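Local atomic coordinates of P35 antigen (Borrelia burgdorferi, PDB entry 4ALY), a protein that serves as an outer surface lipoprotein of the Lyme disease spirochaete and appears to be needed for infection through tick bite, by a mechanism not yet defined. Residues I113-N118 / H126-E131; E131-Y136 / A180-S185. All blocks are in the same frame, centred on the assembly; numbering follows the deposited sequence.

Interaction 1: residues I113-N118 / H126-E131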
loop_
_atom_site.group_PDB
_atom_site.type_symbol
_atom_site.label_atom_id
_atom_site.label_comp_id
_atom_site.label_asym_id
_atom_site.label_seq_id
_atom_site.Cartn_x
_atom_site.Cartn_y
_atom_site.Cartn_z
ATOM N N ILE A 113 -16.956 5.206 -2.007
ATOM C CA ILE A 113 -16.175 5.423 -0.816
ATOM C C ILE A 113 -15.420 6.752 -0.962
ATOM O O ILE A 113 -15.277 7.230 -2.071
ATOM C CB ILE A 113 -15.155 4.270 -0.608
ATOM C CG1 ILE A 113 -14.192 4.215 -1.828
ATOM C CG2 ILE A 113 -15.884 2.941 -0.330
ATOM C CD1 ILE A 113 -12.900 3.484 -1.581
ATOM N N PHE A 114 -14.935 7.289 0.161
ATOM C CA PHE A 114 -14.098 8.510 0.252
ATOM C C PHE A 114 -12.693 8.240 0.748
ATOM O O PHE A 114 -12.485 7.408 1.615
ATOM C CB PHE A 114 -14.707 9.517 1.205
ATOM C CG PHE A 114 -16.068 9.890 0.804
ATOM C CD1 PHE A 114 -16.265 10.825 -0.210
ATOM C CD2 PHE A 114 -17.175 9.244 1.368
ATOM C CE1 PHE A 114 -17.538 11.128 -0.637
ATOM C CE2 PHE A 114 -18.461 9.565 0.937
ATOM C CZ PHE A 114 -18.634 10.525 -0.040
ATOM N N PHE A 115 -11.747 9.023 0.257
ATOM C CA PHE A 115 -10.385 8.804 0.616
ATOM C C PHE A 115 -10.193 8.915 2.129
ATOM O O PHE A 115 -9.653 8.012 2.765
ATOM C CB PHE A 115 -9.457 9.758 -0.171
ATOM C CG PHE A 115 -7.993 9.501 0.070
ATOM C CD1 PHE A 115 -7.412 8.287 -0.278
ATOM C CD2 PHE A 115 -7.192 10.465 0.660
ATOM C CE1 PHE A 115 -6.049 8.060 -0.041
ATOM C CE2 PHE A 115 -5.817 10.243 0.891
ATOM C CZ PHE A 115 -5.250 9.042 0.540
ATOM N N ASN A 116 -10.607 10.042 2.688
ATOM C CA ASN A 116 -10.536 10.264 4.144
ATOM C C ASN A 116 -11.799 11.023 4.538
ATOM O O ASN A 116 -12.487 11.584 3.650
ATOM C CB ASN A 116 -9.242 10.983 4.584
ATOM C CG ASN A 116 -9.001 12.260 3.803
ATOM O OD1 ASN A 116 -9.945 12.961 3.433
ATOM N ND2 ASN A 116 -7.755 12.546 3.502
ATOM N N ALA A 117 -12.134 11.008 5.836
ATOM C CA ALA A 117 -13.360 11.699 6.336
ATOM C C ALA A 117 -13.503 13.171 5.872
ATOM O O ALA A 117 -14.590 13.741 5.962
ATOM C CB ALA A 117 -13.492 11.576 7.862
ATOM N N ASN A 118 -12.413 13.735 5.332
ATOM C CA ASN A 118 -12.339 15.139 4.886
ATOM C C ASN A 118 -12.626 15.389 3.393
ATOM O O ASN A 118 -12.668 16.549 2.954
ATOM C CB ASN A 118 -10.940 15.733 5.220
ATOM C CG ASN A 118 -10.863 16.355 6.619
ATOM O OD1 ASN A 118 -11.887 16.700 7.227
ATOM N ND2 ASN A 118 -9.640 16.503 7.135
ATOM N N HIS A 126 -11.157 11.982 -10.914
ATOM C CA HIS A 126 -9.822 12.352 -11.467
ATOM C C HIS A 126 -8.891 12.859 -10.365
ATOM O O HIS A 126 -7.680 12.853 -10.480
ATOM C CB HIS A 126 -9.973 13.375 -12.585
ATOM C CG HIS A 126 -8.671 13.713 -13.306
ATOM N ND1 HIS A 126 -7.841 14.737 -12.912
ATOM C CD2 HIS A 126 -8.064 13.134 -14.441
ATOM C CE1 HIS A 126 -6.776 14.794 -13.742
ATOM N NE2 HIS A 126 -6.908 13.810 -14.671
ATOM N N GLU A 127 -9.446 13.255 -9.234
ATOM C CA GLU A 127 -8.624 13.859 -8.215
ATOM C C GLU A 127 -7.812 12.805 -7.474
ATOM O O GLU A 127 -6.871 13.131 -6.807
ATOM C CB GLU A 127 -9.524 14.673 -7.258
ATOM C CG GLU A 127 -8.810 15.194 -6.027
ATOM C CD GLU A 127 -9.678 15.918 -4.990
ATOM O OE1 GLU A 127 -10.803 16.387 -5.303
ATOM O OE2 GLU A 127 -9.216 16.053 -3.816
ATOM N N TYR A 128 -8.206 11.546 -7.587
ATOM C CA TYR A 128 -7.573 10.439 -6.884
ATOM C C TYR A 128 -6.876 9.478 -7.836
ATOM O O TYR A 128 -6.575 8.349 -7.472
ATOM C CB TYR A 128 -8.610 9.729 -6.024
ATOM C CG TYR A 128 -9.083 10.658 -4.958
ATOM C CD1 TYR A 128 -8.277 10.941 -3.880
ATOM C CD2 TYR A 128 -10.317 11.306 -5.058
ATOM C CE1 TYR A 128 -8.660 11.849 -2.906
ATOM C CE2 TYR A 128 -10.720 12.197 -4.085
ATOM C CZ TYR A 128 -9.881 12.477 -3.015
ATOM O OH TYR A 128 -10.256 13.357 -2.006
ATOM N N THR A 129 -6.631 9.931 -9.067
ATOM C CA THR A 129 -5.803 9.178 -10.016
ATOM C C THR A 129 -4.526 8.608 -9.372
ATOM O O THR A 129 -4.323 7.362 -9.360
ATOM C CB THR A 129 -5.420 10.059 -11.232
ATOM O OG1 THR A 129 -6.607 10.635 -11.782
ATOM C CG2 THR A 129 -4.703 9.234 -12.289
ATOM N N GLU A 130 -3.696 9.507 -8.822
ATOM C CA GLU A 130 -2.470 9.091 -8.113
ATOM C C GLU A 130 -2.654 8.010 -7.031
ATOM O O GLU A 130 -1.943 6.984 -7.019
ATOM C CB GLU A 130 -1.759 10.258 -7.504
ATOM C CG GLU A 130 -0.373 10.482 -8.063
ATOM C CD GLU A 130 0.666 10.590 -6.941
ATOM O OE1 GLU A 130 0.259 10.532 -5.759
ATOM O OE2 GLU A 130 1.890 10.703 -7.219
ATOM N N GLU A 131 -3.601 8.236 -6.136
ATOM C CA GLU A 131 -3.872 7.339 -5.039
ATOM C C GLU A 131 -4.420 5.979 -5.532
ATOM O O GLU A 131 -4.034 4.891 -5.090
ATOM C CB GLU A 131 -4.890 8.002 -4.138
ATOM C CG GLU A 131 -4.304 9.105 -3.320
ATOM C CD GLU A 131 -4.466 10.464 -3.963
ATOM O OE1 GLU A 131 -4.788 10.608 -5.182
ATOM O OE2 GLU A 131 -4.246 11.421 -3.206
HETATM O O HOH W 1 -8.375 14.296 0.776
#
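The hydrogen bond from Thr129 OG1 to His126 O, 2.8 Å long, pins the turn from which Tyr128 reaches across to Phe115. Tyr128 is the N-cap residue of helix 129-137, and in this largely helical Borrelia CRASP-1-type (PFam54) domain the contact ties the loop after helix 106-110 to the start of that next helix. The two pieces of chain are joined by loop alone, and no hydrogen bond runs directly between them; what meets is largely carbon.

Tyr128 offers one corner of its ring. Its CE1 lies 3.5 Å from Phe115 CB and 3.8 Å from Phe115 CG, which puts the tyrosine against the root of the phenylalanine rather than squarely on its ring. The two rings are tilted 34° to one another and form no regular stack. One face of the tyrosine ring also takes Glu127 CG, toward the rim.

Phe115 holds its CG anti to the backbone N (chi1 -175°), which carries the ring past Tyr128 as far as the first turn of the helix. There Glu131 CG sits 3.9 Å from Phe115 CE1. The two side chains run at about a right angle, and it is the CG methylene of Glu131 that touches, obliquely to the ring. Phe115 also packs edge-to-face with Phe175 and touches Ile171, both on helix 163-189, so the loop is pressed onto that long helix as well.

At the polar end of the tyrosine, a water makes a weak bridge: it accepts from Asn116 ND2 at 3.3 Å and lies 3.5 Å from Tyr128 OH.

Interaction 2: residues E131-Y136 / A180-S185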
loop_
_atom_site.group_PDB
_atom_site.type_symbol
_atom_site.label_atom_id
_atom_site.label_comp_id
_atom_site.label_asym_id
_atom_site.label_seq_id
_atom_site.Cartn_x
_atom_site.Cartn_y
_atom_site.Cartn_z
ATOM N N GLU A 131 -3.601 8.236 -6.136
ATOM C CA GLU A 131 -3.872 7.339 -5.039
ATOM C C GLU A 131 -4.420 5.979 -5.532
ATOM O O GLU A 131 -4.034 4.891 -5.090
ATOM C CB GLU A 131 -4.890 8.002 -4.138
ATOM C CG GLU A 131 -4.304 9.105 -3.320
ATOM C CD GLU A 131 -4.466 10.464 -3.963
ATOM O OE1 GLU A 131 -4.788 10.608 -5.182
ATOM O OE2 GLU A 131 -4.246 11.421 -3.206
ATOM N N ARG A 132 -5.278 6.030 -6.501
ATOM C CA ARG A 132 -5.645 4.812 -7.137
ATOM C C ARG A 132 -4.400 3.997 -7.664
ATOM O O ARG A 132 -4.258 2.798 -7.371
ATOM C CB ARG A 132 -6.605 5.134 -8.224
ATOM C CG ARG A 132 -8.022 4.830 -7.912
ATOM C CD ARG A 132 -8.786 4.901 -9.241
ATOM N NE ARG A 132 -9.352 6.182 -9.024
ATOM C CZ ARG A 132 -9.372 7.224 -9.833
ATOM N NH1 ARG A 132 -8.936 7.174 -11.092
ATOM N NH2 ARG A 132 -9.974 8.287 -9.328
ATOM N N ARG A 133 -3.529 4.645 -8.427
ATOM C CA ARG A 133 -2.281 4.072 -8.963
ATOM C C ARG A 133 -1.422 3.418 -7.843
ATOM O O ARG A 133 -0.996 2.203 -7.949
ATOM C CB ARG A 133 -1.485 5.138 -9.775
ATOM C CG ARG A 133 -0.415 4.535 -10.744
ATOM C CD ARG A 133 0.848 4.077 -9.985
ATOM N NE ARG A 133 1.363 5.143 -9.143
ATOM C CZ ARG A 133 2.161 4.920 -8.115
ATOM N NH1 ARG A 133 2.453 3.677 -7.824
ATOM N NH2 ARG A 133 2.635 5.905 -7.363
ATOM N N MET A 134 -1.245 4.144 -6.732
ATOM C CA MET A 134 -0.454 3.628 -5.568
ATOM C C MET A 134 -1.164 2.388 -5.037
ATOM O O MET A 134 -0.555 1.403 -4.725
ATOM C CB MET A 134 -0.318 4.693 -4.491
ATOM C CG MET A 134 1.055 5.341 -4.386
ATOM S SD MET A 134 0.909 6.981 -3.677
ATOM C CE MET A 134 2.425 7.798 -4.210
ATOM N N LEU A 135 -2.482 2.400 -4.993
ATOM C CA LEU A 135 -3.151 1.212 -4.565
ATOM C C LEU A 135 -2.826 0.006 -5.518
ATOM O O LEU A 135 -2.625 -1.124 -5.049
ATOM C CB LEU A 135 -4.641 1.475 -4.546
ATOM C CG LEU A 135 -5.521 0.287 -4.200
ATOM C CD1 LEU A 135 -5.195 -0.276 -2.792
ATOM C CD2 LEU A 135 -6.984 0.791 -4.315
ATOM N N TYR A 136 -2.793 0.247 -6.842
ATOM C CA TYR A 136 -2.592 -0.846 -7.806
ATOM C C TYR A 136 -1.154 -1.367 -7.679
ATOM O O TYR A 136 -0.919 -2.573 -7.689
ATOM C CB TYR A 136 -2.845 -0.367 -9.250
ATOM C CG TYR A 136 -4.208 0.226 -9.564
ATOM C CD1 TYR A 136 -5.374 -0.231 -8.936
ATOM C CD2 TYR A 136 -4.336 1.253 -10.495
ATOM C CE1 TYR A 136 -6.624 0.284 -9.253
ATOM C CE2 TYR A 136 -5.567 1.818 -10.785
ATOM C CZ TYR A 136 -6.726 1.296 -10.173
ATOM O OH TYR A 136 -7.984 1.826 -10.480
ATOM N N ALA A 180 3.872 4.874 1.845
ATOM C CA ALA A 180 5.039 4.964 2.735
ATOM C C ALA A 180 6.320 4.613 1.963
ATOM O O ALA A 180 7.317 5.338 2.089
ATOM C CB ALA A 180 4.897 4.072 3.955
ATOM N N MET A 181 6.311 3.532 1.172
ATOM C CA MET A 181 7.530 3.168 0.434
ATOM C C MET A 181 8.027 4.283 -0.496
ATOM O O MET A 181 9.244 4.459 -0.693
ATOM C CB MET A 181 7.347 1.877 -0.360
ATOM C CG MET A 181 7.064 0.649 0.498
ATOM S SD MET A 181 6.413 -0.730 -0.470
ATOM C CE MET A 181 7.918 -1.411 -1.142
ATOM N N GLU A 182 7.091 5.057 -1.048
ATOM C CA GLU A 182 7.460 6.018 -2.073
ATOM C C GLU A 182 7.821 7.383 -1.471
ATOM O O GLU A 182 8.602 8.131 -2.059
ATOM C CB GLU A 182 6.361 6.145 -3.151
ATOM C CG GLU A 182 6.017 4.791 -3.725
ATOM C CD GLU A 182 5.094 4.815 -4.926
ATOM O OE1 GLU A 182 4.497 5.881 -5.211
ATOM O OE2 GLU A 182 4.964 3.731 -5.563
ATOM N N GLU A 183 7.261 7.727 -0.323
ATOM C CA GLU A 183 7.613 8.984 0.315
ATOM C C GLU A 183 9.052 8.845 0.815
ATOM O O GLU A 183 9.911 9.751 0.617
ATOM C CB GLU A 183 6.753 9.214 1.535
ATOM C CG GLU A 183 5.387 9.795 1.292
ATOM C CD GLU A 183 4.683 10.051 2.608
ATOM O OE1 GLU A 183 5.265 10.742 3.482
ATOM O OE2 GLU A 183 3.583 9.548 2.800
ATOM N N ILE A 184 9.298 7.709 1.460
ATOM C CA ILE A 184 10.604 7.374 2.000
ATOM C C ILE A 184 11.655 7.268 0.876
ATOM O O ILE A 184 12.729 7.759 1.066
ATOM C CB ILE A 184 10.546 6.122 2.915
ATOM C CG1 ILE A 184 10.071 6.514 4.307
ATOM C CG2 ILE A 184 11.871 5.339 2.959
ATOM C CD1 ILE A 184 9.402 5.366 5.016
ATOM N N SER A 185 11.350 6.681 -0.285
ATOM C CA SER A 185 12.341 6.638 -1.347
ATOM C C SER A 185 12.634 8.027 -1.917
ATOM O O SER A 185 13.767 8.304 -2.290
ATOM C CB SER A 185 11.947 5.677 -2.457
ATOM O OG SER A 185 11.751 4.384 -1.961
#
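Arg133 and Glu182 form a largely buried salt bridge between helix 129-137 and helix 163-189. Their side chains arrive from opposite directions, and the carboxylate comes to the edge of the guanidinium, near its plane. The strong half is Arg133 NH2 to Glu182 OE1, at 2.8 Å and 162°; it uses the syn lone pair of OE1, which lies within a few degrees of the guanidinium plane. The second half, Arg133 NH1 to Glu182 OE2, is weak at 3.4 Å. With the two planes only 12° apart, the groups make a two-pronged, nearly coplanar pair. Arg133 gets there by folding at chi2 and chi3, whereas Glu182 reaches out with an extended chain.

Both charged ends have further hydrogen bonds: Arg133 NH1 to Thr137 OG1, and Gln178 NE2 to Glu182 OE2. These help fix the rotation of the pair, and the arginine probably favours the charged form of the buried carboxylate.

The other contact is a van der Waals one. Met134 runs antiparallel alongside Glu182, its CG 3.6 Å from Glu182 OE1; its CE is modelled still nearer that oxygen, a short approach that deserves little weight.

Around this contact the helical bundle closes in. Helix 70-95 meets Arg133 through Asp93 and Glu182 through Ile86 and Ser90, while further round helix 163-189, Met181 packs on helix 200-233 and Ala180 on helix 254-275.

In the fold
Interaction 1 and interaction 2 follow one another along the chain and share Glu131, which touches Phe115 in interaction 1 and belongs to interaction 2 only as the start of its range. Their centres are about 13 Å apart, and both use helix 129-137: interaction 1, about 14 Å from the centre of the chain, fastens the loop before this helix to its first turn, and interaction 2, about 6 Å from that centre, joins its middle, at Arg133 and Met134, to helix 163-189. That long helix also receives Phe115 and Glu131, so it backs both sites. The short helix is thus linked both to the incoming loop and to the interior of this all-helical fold.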